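Local coordinates for protein probable ubiquitin-conjugating enzyme E2 7 (Caenorhabditis elegans, PDB 1PZV) that probably catalyses the covalent attachment of ubiquitin to other proteins, taking it over from an E1 enzyme as a cysteine thioester, at residues Lys9-Asp14 against Arg61-Lys66; Asp21-Gly26 against Thr117-Val122; Thr46-Gly51 against Ile76-Ile81; Lys141-Arg144 against Glu149-Lys152. All coordinates share one frame; numbering follows the deposited sequence.

Contact 1 (Lys9-Asp14 against Arg61-Lys66)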
loop_
_atom_site.group_PDB
_atom_site.type_symbol
_atom_site.label_atom_id
_atom_site.label_comp_id
_atom_site.label_asym_id
_atom_site.label_seq_id
_atom_site.Cartn_x
_atom_site.Cartn_y
_atom_site.Cartn_z
ATOM N N LYS A 9 7.181 -16.448 6.579
ATOM C CA LYS A 9 6.832 -16.681 7.978
ATOM C C LYS A 9 7.735 -15.822 8.858
ATOM O O LYS A 9 7.298 -15.243 9.856
ATOM C CB LYS A 9 6.986 -18.167 8.343
ATOM C CG LYS A 9 5.923 -19.078 7.712
ATOM C CD LYS A 9 6.190 -20.561 7.991
ATOM C CE LYS A 9 5.266 -21.490 7.181
ATOM N NZ LYS A 9 5.616 -22.950 7.336
ATOM N N LYS A 10 8.999 -15.734 8.465
ATOM C CA LYS A 10 9.974 -14.947 9.204
ATOM C C LYS A 10 9.633 -13.466 9.094
ATOM O O LYS A 10 9.575 -12.773 10.105
ATOM C CB LYS A 10 11.392 -15.217 8.662
ATOM C CG LYS A 10 12.484 -14.301 9.200
ATOM C CD LYS A 10 12.658 -14.454 10.691
ATOM C CE LYS A 10 13.429 -13.270 11.268
ATOM N NZ LYS A 10 13.511 -13.308 12.763
ATOM N N GLN A 11 9.402 -12.987 7.871
ATOM C CA GLN A 11 9.080 -11.580 7.654
ATOM C C GLN A 11 7.778 -11.152 8.344
ATOM O O GLN A 11 7.728 -10.087 8.986
ATOM C CB GLN A 11 9.021 -11.267 6.152
ATOM C CG GLN A 11 10.376 -11.410 5.462
ATOM C CD GLN A 11 10.386 -10.896 4.035
ATOM O OE1 GLN A 11 11.410 -10.919 3.362
ATOM N NE2 GLN A 11 9.244 -10.429 3.572
ATOM N N LEU A 12 6.737 -11.977 8.221
ATOM C CA LEU A 12 5.456 -11.684 8.853
ATOM C C LEU A 12 5.634 -11.557 10.363
ATOM O O LEU A 12 5.068 -10.658 10.996
ATOM C CB LEU A 12 4.446 -12.795 8.563
ATOM C CG LEU A 12 3.107 -12.704 9.317
ATOM C CD1 LEU A 12 2.441 -11.382 9.015
ATOM C CD2 LEU A 12 2.195 -13.867 8.929
ATOM N N ALA A 13 6.426 -12.466 10.926
ATOM C CA ALA A 13 6.697 -12.489 12.357
ATOM C C ALA A 13 7.413 -11.239 12.840
ATOM O O ALA A 13 7.055 -10.691 13.875
ATOM C CB ALA A 13 7.508 -13.735 12.716
ATOM N N ASP A 14 8.424 -10.781 12.111
ATOM C CA ASP A 14 9.129 -9.583 12.542
ATOM C C ASP A 14 8.129 -8.446 12.501
ATOM O O ASP A 14 8.011 -7.654 13.437
ATOM C CB ASP A 14 10.307 -9.257 11.620
ATOM C CG ASP A 14 11.348 -10.365 11.579
ATOM O OD1 ASP A 14 11.632 -10.985 12.637
ATOM O OD2 ASP A 14 11.896 -10.601 10.476
ATOM N N ARG A 61 4.469 -17.684 -5.469
ATOM C CA ARG A 61 5.084 -18.865 -4.878
ATOM C C ARG A 61 6.604 -18.702 -4.752
ATOM O O ARG A 61 7.239 -19.343 -3.912
ATOM C CB ARG A 61 4.744 -20.103 -5.723
ATOM C CG ARG A 61 3.244 -20.308 -5.979
ATOM C CD ARG A 61 2.427 -20.332 -4.681
ATOM N NE ARG A 61 1.019 -20.648 -4.924
ATOM C CZ ARG A 61 0.047 -20.533 -4.021
ATOM N NH1 ARG A 61 0.320 -20.102 -2.797
ATOM N NH2 ARG A 61 -1.201 -20.858 -4.341
ATOM N N ASP A 62 7.164 -17.824 -5.581
ATOM C CA ASP A 62 8.600 -17.529 -5.626
ATOM C C ASP A 62 8.889 -16.101 -5.151
ATOM O O ASP A 62 9.682 -15.384 -5.759
ATOM C CB ASP A 62 9.084 -17.680 -7.064
ATOM C CG ASP A 62 8.169 -16.972 -8.053
ATOM O OD1 ASP A 62 6.974 -17.344 -8.126
ATOM O OD2 ASP A 62 8.634 -16.044 -8.747
ATOM N N TYR A 63 8.246 -15.715 -4.057
ATOM C CA TYR A 63 8.365 -14.379 -3.482
ATOM C C TYR A 63 9.659 -13.575 -3.668
ATOM O O TYR A 63 9.667 -12.556 -4.369
ATOM C CB TYR A 63 8.040 -14.431 -1.991
ATOM C CG TYR A 63 8.345 -13.145 -1.248
ATOM C CD1 TYR A 63 8.783 -13.181 0.073
ATOM C CD2 TYR A 63 8.191 -11.898 -1.857
ATOM C CE1 TYR A 63 9.064 -12.019 0.771
ATOM C CE2 TYR A 63 8.473 -10.726 -1.162
ATOM C CZ TYR A 63 8.910 -10.799 0.154
ATOM O OH TYR A 63 9.198 -9.660 0.868
ATOM N N PRO A 64 10.762 -14.008 -3.038
ATOM C CA PRO A 64 12.009 -13.255 -3.182
ATOM C C PRO A 64 12.196 -12.586 -4.546
ATOM O O PRO A 64 12.363 -11.372 -4.625
ATOM C CB PRO A 64 13.073 -14.305 -2.898
ATOM C CG PRO A 64 12.405 -15.187 -1.919
ATOM C CD PRO A 64 11.027 -15.354 -2.506
ATOM N N GLN A 65 12.154 -13.371 -5.619
ATOM C CA GLN A 65 12.348 -12.816 -6.959
ATOM C C GLN A 65 11.075 -12.681 -7.748
ATOM O O GLN A 65 10.953 -13.225 -8.838
ATOM C CB GLN A 65 13.340 -13.657 -7.771
ATOM C CG GLN A 65 13.084 -15.151 -7.733
ATOM C CD GLN A 65 14.124 -15.874 -6.896
ATOM O OE1 GLN A 65 14.018 -17.086 -6.653
ATOM N NE2 GLN A 65 15.148 -15.133 -6.455
ATOM N N LYS A 66 10.130 -11.942 -7.190
ATOM C CA LYS A 66 8.847 -11.707 -7.834
ATOM C C LYS A 66 8.018 -10.925 -6.830
ATOM O O LYS A 66 7.643 -11.441 -5.779
ATOM C CB LYS A 66 8.176 -13.038 -8.196
ATOM C CG LYS A 66 6.773 -12.911 -8.779
ATOM C CD LYS A 66 6.724 -12.070 -10.049
ATOM C CE LYS A 66 5.271 -11.879 -10.501
ATOM N NZ LYS A 66 5.147 -11.058 -11.736
#
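Gln11 holds CG anti to its carbonyl carbon (chi1 -66°) and runs straight on beyond it, while Tyr63 sends its ring out with CG anti to the backbone N (chi1 171°); the two side chains therefore approach from opposite directions, one from a helix and the other from a loop. The backbones stay well apart, the nearest CA atoms, those of Gln11 and Pro64, being 11.3 Å from each other, so that reach comes entirely from the side chains. The amide arrives at the hydroxyl-bearing edge of the tyrosine. Gln11 CD lies in the plane of the ring, 3.6 Å from Tyr63 OH and 3.7 Å from Tyr63 CE1, and the amide plane stands 85° from that of the ring. Little surface is buried here, about 84 Å² in all, yet both residues are buried in the protein, and the contact brings two polar ends together in an otherwise largely apolar setting. On the same helix, Lys10 reaches one turn along: Lys10 NZ forms a 3.0 Å salt bridge with Asp14 OD1, which receives it on its syn lone pair. Tyr63 also opens the Tyr-Pro-x-x-Pro-Pro signature known from ubiquitin-conjugating enzymes, in the loop that joins strand 52-58 to strand 69-72. Around the pair, the tyrosine ring meets Phe59 edge-to-face and packs on Leu7 and Leu8 of helix 5-17. Both Gln11 and Tyr63 touch Val115 at the start of helix 115-127, whereas Leu12 turns to Ala25 and Leu27 of strand 23-27.

Contact 2 (Asp21-Gly26 against Thr117-Val122)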
loop_
_atom_site.group_PDB
_atom_site.type_symbol
_atom_site.label_atom_id
_atom_site.label_comp_id
_atom_site.label_asym_id
_atom_site.label_seq_id
_atom_site.Cartn_x
_atom_site.Cartn_y
_atom_site.Cartn_z
ATOM N N ASP A 21 5.926 1.405 11.914
ATOM C CA ASP A 21 4.990 2.343 12.531
ATOM C C ASP A 21 3.779 2.708 11.658
ATOM O O ASP A 21 3.928 3.300 10.587
ATOM C CB ASP A 21 5.735 3.618 12.943
ATOM C CG ASP A 21 4.825 4.628 13.627
ATOM O OD1 ASP A 21 4.230 4.268 14.672
ATOM O OD2 ASP A 21 4.699 5.775 13.126
ATOM N N GLY A 22 2.583 2.346 12.119
ATOM C CA GLY A 22 1.383 2.652 11.360
ATOM C C GLY A 22 0.937 1.561 10.398
ATOM O O GLY A 22 0.151 1.814 9.474
ATOM N N PHE A 23 1.432 0.345 10.608
ATOM C CA PHE A 23 1.080 -0.788 9.759
ATOM C C PHE A 23 0.856 -2.022 10.630
ATOM O O PHE A 23 1.682 -2.356 11.489
ATOM C CB PHE A 23 2.201 -1.074 8.754
ATOM C CG PHE A 23 2.265 -0.105 7.598
ATOM C CD1 PHE A 23 1.436 -0.264 6.490
ATOM C CD2 PHE A 23 3.164 0.958 7.614
ATOM C CE1 PHE A 23 1.505 0.622 5.405
ATOM C CE2 PHE A 23 3.243 1.860 6.527
ATOM C CZ PHE A 23 2.414 1.691 5.428
ATOM N N SER A 24 -0.267 -2.695 10.408
ATOM C CA SER A 24 -0.616 -3.904 11.157
ATOM C C SER A 24 -0.784 -5.055 10.155
ATOM O O SER A 24 -1.627 -4.984 9.260
ATOM C CB SER A 24 -1.916 -3.664 11.929
ATOM O OG SER A 24 -2.405 -4.858 12.511
ATOM N N ALA A 25 0.009 -6.114 10.296
ATOM C CA ALA A 25 -0.074 -7.227 9.349
ATOM C C ALA A 25 -0.565 -8.540 9.952
ATOM O O ALA A 25 -0.222 -8.888 11.079
ATOM C CB ALA A 25 1.293 -7.440 8.662
ATOM N N GLY A 26 -1.371 -9.264 9.188
ATOM C CA GLY A 26 -1.895 -10.530 9.648
ATOM C C GLY A 26 -2.224 -11.368 8.437
ATOM O O GLY A 26 -1.980 -10.945 7.316
ATOM N N THR A 117 10.339 -3.159 3.047
ATOM C CA THR A 117 10.688 -2.236 1.971
ATOM C C THR A 117 9.414 -1.728 1.282
ATOM O O THR A 117 9.238 -0.526 1.062
ATOM C CB THR A 117 11.594 -2.930 0.910
ATOM O OG1 THR A 117 12.755 -3.484 1.548
ATOM C CG2 THR A 117 12.051 -1.919 -0.149
ATOM N N ILE A 118 8.533 -2.656 0.939
ATOM C CA ILE A 118 7.272 -2.324 0.305
ATOM C C ILE A 118 6.504 -1.363 1.198
ATOM O O ILE A 118 6.142 -0.264 0.767
ATOM C CB ILE A 118 6.400 -3.588 0.092
ATOM C CG1 ILE A 118 7.060 -4.496 -0.937
ATOM C CG2 ILE A 118 5.002 -3.207 -0.379
ATOM C CD1 ILE A 118 6.424 -5.853 -1.042
ATOM N N LEU A 119 6.258 -1.770 2.441
ATOM C CA LEU A 119 5.503 -0.923 3.347
ATOM C C LEU A 119 6.105 0.475 3.482
ATOM O O LEU A 119 5.377 1.476 3.568
ATOM C CB LEU A 119 5.358 -1.590 4.716
ATOM C CG LEU A 119 4.509 -2.871 4.718
ATOM C CD1 LEU A 119 4.225 -3.292 6.156
ATOM C CD2 LEU A 119 3.214 -2.632 3.982
ATOM N N LEU A 120 7.427 0.550 3.479
ATOM C CA LEU A 120 8.086 1.838 3.589
ATOM C C LEU A 120 7.830 2.671 2.349
ATOM O O LEU A 120 7.484 3.850 2.449
ATOM C CB LEU A 120 9.596 1.665 3.789
ATOM C CG LEU A 120 10.016 1.252 5.203
ATOM C CD1 LEU A 120 11.502 0.967 5.258
ATOM C CD2 LEU A 120 9.633 2.367 6.168
ATOM N N SER A 121 7.997 2.074 1.173
ATOM C CA SER A 121 7.766 2.839 -0.046
ATOM C C SER A 121 6.287 3.242 -0.138
ATOM O O SER A 121 5.930 4.154 -0.888
ATOM C CB SER A 121 8.215 2.050 -1.291
ATOM O OG SER A 121 7.305 1.024 -1.620
ATOM N N VAL A 122 5.432 2.579 0.640
ATOM C CA VAL A 122 4.007 2.919 0.651
ATOM C C VAL A 122 3.747 4.200 1.462
ATOM O O VAL A 122 2.864 4.997 1.124
ATOM C CB VAL A 122 3.161 1.774 1.211
ATOM C CG1 VAL A 122 1.704 2.218 1.364
ATOM C CG2 VAL A 122 3.268 0.584 0.295
#
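The packing of helix 115-127 on the antiparallel sheet of the UBC fold is carried here by Phe23, on an edge strand, 23-27, against Leu119 and Val122. Phe23 places CG anti to its carbonyl carbon (chi1 -76°), which swings the ring to the helix. Leu119 lies across one face: its CB stands 4.2 Å from the Phe23 ring centroid and only 2° off the normal, a CH-pi contact centred on the face. The two side chains run antiparallel alongside one another, and Leu119 CD2 comes 3.9 Å from Phe23 CD1. At the rim, Leu119 O lies 3.5 Å from Phe23 CZ. Val122 CG1 sits at the ring's edge, 4.2 Å from Phe23 CZ. Behind this surface one helix carbonyl is doubly used: Ile118 O accepts from Ser121 OG at 3.0 Å and from Val122 N at 2.9 Å. Replacing Phe23 by an alanine would probably leave Leu119 without the ring face it covers and open a gap between strand and helix. Since all three touching residues are buried and meet mostly through carbon, with the Leu119 carbonyl oxygen at the ring rim, the contact implies cohesion by exclusion of water and by dispersion, with an aliphatic side chain laid over the flat ring.

Contact 3 (Thr46-Gly51 against Ile76-Ile81)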
loop_
_atom_site.group_PDB
_atom_site.type_symbol
_atom_site.label_atom_id
_atom_site.label_comp_id
_atom_site.label_asym_id
_atom_site.label_seq_id
_atom_site.Cartn_x
_atom_site.Cartn_y
_atom_site.Cartn_z
ATOM N N THR A 46 -0.128 14.282 6.219
ATOM C CA THR A 46 -0.484 13.889 4.860
ATOM C C THR A 46 -2.007 13.939 4.876
ATOM O O THR A 46 -2.611 13.894 5.948
ATOM C CB THR A 46 -0.019 12.437 4.500
ATOM O OG1 THR A 46 -0.917 11.485 5.078
ATOM C CG2 THR A 46 1.384 12.164 5.021
ATOM N N LEU A 47 -2.627 14.043 3.706
ATOM C CA LEU A 47 -4.082 14.103 3.635
ATOM C C LEU A 47 -4.702 12.845 4.220
ATOM O O LEU A 47 -5.874 12.822 4.625
ATOM C CB LEU A 47 -4.535 14.285 2.192
ATOM C CG LEU A 47 -4.084 15.613 1.597
ATOM C CD1 LEU A 47 -4.575 15.701 0.162
ATOM C CD2 LEU A 47 -4.623 16.767 2.441
ATOM N N TYR A 48 -3.905 11.791 4.256
ATOM C CA TYR A 48 -4.363 10.541 4.816
ATOM C C TYR A 48 -3.749 10.570 6.209
ATOM O O TYR A 48 -2.565 10.276 6.372
ATOM C CB TYR A 48 -3.819 9.387 3.973
ATOM C CG TYR A 48 -3.933 9.646 2.482
ATOM C CD1 TYR A 48 -3.072 10.538 1.836
ATOM C CD2 TYR A 48 -4.913 9.011 1.716
ATOM C CE1 TYR A 48 -3.186 10.786 0.470
ATOM C CE2 TYR A 48 -5.036 9.254 0.349
ATOM C CZ TYR A 48 -4.171 10.141 -0.268
ATOM O OH TYR A 48 -4.307 10.392 -1.622
ATOM N N GLU A 49 -4.533 10.969 7.205
ATOM C CA GLU A 49 -4.025 11.048 8.566
ATOM C C GLU A 49 -4.712 10.103 9.529
ATOM O O GLU A 49 -4.048 9.305 10.212
ATOM C CB GLU A 49 -4.149 12.462 9.105
ATOM C CG GLU A 49 -2.877 13.271 9.031
ATOM C CD GLU A 49 -2.623 14.051 10.315
ATOM O OE1 GLU A 49 -2.046 15.157 10.241
ATOM O OE2 GLU A 49 -2.995 13.552 11.401
ATOM N N GLY A 50 -6.037 10.191 9.599
ATOM C CA GLY A 50 -6.767 9.318 10.501
ATOM C C GLY A 50 -7.344 8.131 9.764
ATOM O O GLY A 50 -8.281 7.491 10.227
ATOM N N GLY A 51 -6.771 7.826 8.612
ATOM C CA GLY A 51 -7.287 6.728 7.832
ATOM C C GLY A 51 -6.884 5.333 8.257
ATOM O O GLY A 51 -5.722 5.067 8.539
ATOM N N ILE A 76 -10.149 4.676 -1.209
ATOM C CA ILE A 76 -9.015 5.577 -1.054
ATOM C C ILE A 76 -8.892 6.373 -2.348
ATOM O O ILE A 76 -9.098 5.826 -3.433
ATOM C CB ILE A 76 -7.702 4.816 -0.771
ATOM C CG1 ILE A 76 -6.601 5.818 -0.422
ATOM C CG2 ILE A 76 -7.316 3.960 -1.974
ATOM C CD1 ILE A 76 -5.415 5.192 0.264
ATOM N N TRP A 77 -8.585 7.663 -2.235
ATOM C CA TRP A 77 -8.459 8.513 -3.417
ATOM C C TRP A 77 -7.013 8.931 -3.599
ATOM O O TRP A 77 -6.539 9.883 -2.975
ATOM C CB TRP A 77 -9.357 9.754 -3.294
ATOM C CG TRP A 77 -9.525 10.506 -4.594
ATOM C CD1 TRP A 77 -9.084 11.770 -4.872
ATOM C CD2 TRP A 77 -10.120 10.016 -5.807
ATOM N NE1 TRP A 77 -9.350 12.092 -6.181
ATOM C CE2 TRP A 77 -9.980 11.033 -6.781
ATOM C CE3 TRP A 77 -10.741 8.810 -6.171
ATOM C CZ2 TRP A 77 -10.452 10.887 -8.093
ATOM C CZ3 TRP A 77 -11.211 8.664 -7.481
ATOM C CH2 TRP A 77 -11.054 9.697 -8.425
ATOM N N HIS A 78 -6.311 8.206 -4.462
ATOM C CA HIS A 78 -4.899 8.487 -4.708
ATOM C C HIS A 78 -4.467 8.293 -6.169
ATOM O O HIS A 78 -4.914 7.366 -6.864
ATOM C CB HIS A 78 -4.025 7.603 -3.802
ATOM C CG HIS A 78 -2.601 8.049 -3.721
ATOM N ND1 HIS A 78 -2.182 9.050 -2.867
ATOM C CD2 HIS A 78 -1.497 7.650 -4.394
ATOM C CE1 HIS A 78 -0.887 9.242 -3.015
ATOM N NE2 HIS A 78 -0.443 8.403 -3.938
ATOM N N PRO A 79 -3.590 9.181 -6.651
ATOM C CA PRO A 79 -3.064 9.145 -8.016
ATOM C C PRO A 79 -2.452 7.792 -8.385
ATOM O O PRO A 79 -2.565 7.347 -9.533
ATOM C CB PRO A 79 -2.016 10.253 -8.005
ATOM C CG PRO A 79 -2.637 11.267 -7.080
ATOM C CD PRO A 79 -3.173 10.412 -5.953
ATOM N N ASN A 80 -1.811 7.137 -7.415
ATOM C CA ASN A 80 -1.158 5.858 -7.671
ATOM C C ASN A 80 -1.901 4.610 -7.242
ATOM O O ASN A 80 -1.332 3.525 -7.172
ATOM C CB ASN A 80 0.234 5.878 -7.071
ATOM C CG ASN A 80 1.075 6.999 -7.640
ATOM O OD1 ASN A 80 1.448 7.933 -6.922
ATOM N ND2 ASN A 80 1.365 6.928 -8.950
ATOM N N ILE A 81 -3.181 4.771 -6.949
ATOM C CA ILE A 81 -4.024 3.645 -6.597
ATOM C C ILE A 81 -5.114 3.752 -7.661
ATOM O O ILE A 81 -5.787 4.781 -7.745
ATOM C CB ILE A 81 -4.681 3.814 -5.223
ATOM C CG1 ILE A 81 -3.657 4.283 -4.193
ATOM C CG2 ILE A 81 -5.301 2.493 -4.792
ATOM C CD1 ILE A 81 -2.598 3.265 -3.872
#
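Tyr48 and His78 meet nearly perpendicular as side chains, and their rings are obliquely tilted at 60° with centroids 5.5 Å apart. What joins them is the phenol oxygen. His78 ND1 donates to Tyr48 OH over 2.8 Å with an N-H...O angle of 157°, and the oxygen sits almost in the imidazole plane, at its edge. The same hydroxyl donates in turn to Trp77 O at 2.7 Å, tilted moderately from the carbonyl plane. Both roles of one buried hydroxyl are thus filled, by consecutive residues of one loop. His78 carries CG anti to its backbone N (chi1 -165°), which brings the imidazole to the phenol, the ring being turned so that ND1 faces it, while Pro79 CD lies over one face of the imidazole. These residues begin the His-Pro-Asn motif of ubiquitin-conjugating enzymes, formed here as a type I turn from His78 to Ile81 and closed by Ile81 N to His78 O at 3.1 Å. Asn80 pairs through its backbone with Cys88, the predicted thioester cysteine, and its ND2 reaches Asn130 O. A phenylalanine in place of Tyr48 would probably leave both His78 ND1 and Trp77 O without their mate. Along the CE2 side of the ring, Ile76 runs across the tyrosine, its CG1 3.9 Å from Tyr48 CE2, and Val154 of helix 147-161 also packs against the phenol.

Contact 4 (Lys141-Arg144 against Glu149-Lys152)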
loop_
_atom_site.group_PDB
_atom_site.type_symbol
_atom_site.label_atom_id
_atom_site.label_comp_id
_atom_site.label_asym_id
_atom_site.label_seq_id
_atom_site.Cartn_x
_atom_site.Cartn_y
_atom_site.Cartn_z
ATOM N N LYS A 141 -5.036 14.285 -12.024
ATOM C CA LYS A 141 -5.499 15.563 -12.546
ATOM C C LYS A 141 -6.047 16.430 -11.420
ATOM O O LYS A 141 -5.740 17.623 -11.321
ATOM C CB LYS A 141 -6.591 15.336 -13.601
ATOM C CG LYS A 141 -7.082 16.616 -14.265
ATOM C CD LYS A 141 -7.872 16.342 -15.538
ATOM C CE LYS A 141 -8.177 17.647 -16.280
ATOM N NZ LYS A 141 -8.909 17.428 -17.560
ATOM N N MET A 142 -6.844 15.818 -10.557
ATOM C CA MET A 142 -7.443 16.554 -9.467
ATOM C C MET A 142 -6.470 17.229 -8.515
ATOM O O MET A 142 -6.533 18.438 -8.326
ATOM C CB MET A 142 -8.379 15.656 -8.674
ATOM C CG MET A 142 -9.302 16.454 -7.789
ATOM S SD MET A 142 -10.592 15.443 -7.100
ATOM C CE MET A 142 -11.437 14.904 -8.604
ATOM N N GLN A 143 -5.566 16.469 -7.914
ATOM C CA GLN A 143 -4.637 17.069 -6.969
ATOM C C GLN A 143 -3.795 18.198 -7.559
ATOM O O GLN A 143 -3.430 19.142 -6.856
ATOM C CB GLN A 143 -3.712 16.007 -6.396
ATOM C CG GLN A 143 -2.968 16.486 -5.172
ATOM C CD GLN A 143 -1.840 15.569 -4.806
ATOM O OE1 GLN A 143 -1.979 14.343 -4.871
ATOM N NE2 GLN A 143 -0.708 16.148 -4.408
ATOM N N ARG A 144 -3.492 18.094 -8.851
ATOM C CA ARG A 144 -2.678 19.085 -9.556
ATOM C C ARG A 144 -3.351 20.448 -9.769
ATOM O O ARG A 144 -2.762 21.489 -9.479
ATOM C CB ARG A 144 -2.229 18.507 -10.904
ATOM C CG ARG A 144 -1.224 17.360 -10.788
ATOM C CD ARG A 144 0.204 17.845 -11.010
ATOM N NE ARG A 144 0.459 18.123 -12.422
ATOM C CZ ARG A 144 1.567 18.686 -12.897
ATOM N NH1 ARG A 144 2.540 19.043 -12.070
ATOM N NH2 ARG A 144 1.708 18.884 -14.205
ATOM N N GLU A 149 -11.310 20.333 -4.267
ATOM C CA GLU A 149 -12.178 19.177 -4.126
ATOM C C GLU A 149 -11.430 17.898 -3.773
ATOM O O GLU A 149 -12.009 16.985 -3.175
ATOM C CB GLU A 149 -12.970 18.959 -5.409
ATOM C CG GLU A 149 -14.230 18.157 -5.196
ATOM C CD GLU A 149 -14.612 17.362 -6.422
ATOM O OE1 GLU A 149 -14.659 17.962 -7.518
ATOM O OE2 GLU A 149 -14.867 16.140 -6.287
ATOM N N PHE A 150 -10.152 17.837 -4.145
ATOM C CA PHE A 150 -9.327 16.662 -3.874
ATOM C C PHE A 150 -9.189 16.379 -2.376
ATOM O O PHE A 150 -9.475 15.268 -1.922
ATOM C CB PHE A 150 -7.933 16.829 -4.487
ATOM C CG PHE A 150 -7.053 15.616 -4.322
ATOM C CD1 PHE A 150 -7.233 14.492 -5.122
ATOM C CD2 PHE A 150 -6.052 15.591 -3.353
ATOM C CE1 PHE A 150 -6.427 13.358 -4.956
ATOM C CE2 PHE A 150 -5.246 14.460 -3.182
ATOM C CZ PHE A 150 -5.435 13.347 -3.986
ATOM N N LYS A 151 -8.737 17.369 -1.612
ATOM C CA LYS A 151 -8.593 17.183 -0.173
ATOM C C LYS A 151 -9.940 16.798 0.406
ATOM O O LYS A 151 -10.023 16.019 1.354
ATOM C CB LYS A 151 -8.107 18.470 0.505
ATOM C CG LYS A 151 -6.631 18.772 0.279
ATOM C CD LYS A 151 -6.111 19.865 1.215
ATOM C CE LYS A 151 -6.678 21.236 0.877
ATOM N NZ LYS A 151 -6.058 22.315 1.708
ATOM N N LYS A 152 -10.992 17.351 -0.188
ATOM C CA LYS A 152 -12.355 17.104 0.255
ATOM C C LYS A 152 -12.760 15.647 0.032
ATOM O O LYS A 152 -13.562 15.100 0.785
ATOM C CB LYS A 152 -13.310 18.046 -0.487
ATOM C CG LYS A 152 -14.725 18.091 0.066
ATOM C CD LYS A 152 -15.649 18.864 -0.870
ATOM C CE LYS A 152 -17.119 18.573 -0.577
ATOM N NZ LYS A 152 -18.021 19.180 -1.595
#
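Glu149, whose backbone N donates to Asn146 OD1 near the start of helix 147-161, lies against Met142 of the preceding helix, where Met142 SD is 4.2 Å from Glu149 C. That polar bond belongs to the connection between the helices; across the contact itself the chemistry is apolar and aromatic. Phe150 is the central residue, its ring met by two consecutive residues of helix 137-144, one over a face and one at the edge. Gln143 covers the face: its CB stands 3.7 Å from the Phe150 ring centroid and 5° off the normal, a CH-pi contact centred on the ring. From there the Gln143 chain runs on over the same face toward CE2 and CZ, with Gln143 CG 3.6 Å from Phe150 CE2, so the aliphatic part of a polar residue serves as the lid. Met142 comes instead to the edge. Its CG touches Phe150 CB at 3.6 Å, and Met142 SD lies 5.3 Å from the Phe150 centroid and 84° off the normal, a Met-aromatic contact in the edge arrangement. A bend at the last torsion (chi3 -62°) then turns the methyl aside, leaving Met142 CE 4.3 Å from Glu149 OE2 at the margin of the contact. Glu149 also has a long, weak ion pair with Lys153. Beyond the pair, Phe150 continues into Trp77 and Leu47. As an example of consecutive helices packed round one aromatic across a very short connection, the arrangement belongs to the last two helices of the alpha-beta(4)-alpha(3) UBC fold, in the C-terminal part of the chain.

Overall arrangement
The four contacts are strung out along the molecule in touching pairs 1-2 and 3-4, contacts 1 and 4 having centres 36 Å apart on opposite sides of the chain's centre. Contact 1 joins contact 2 directly, Leu12 CD1 lying 4.1 Å from Ala25 CB. Contact 3 is nested within the loop closed by contact 2, with nearest atoms about 7 Å apart, and touches contact 4 through Leu47 CD1 and Phe150 CE2 at 3.6 Å. The predicted thioester cysteine, Cys88, lies near the middle contacts: its side chain is about 9 Å from that of His78 in contact 3 and about 11 Å from that of Val122 in contact 2, while contacts 1 and 4 lie away from it.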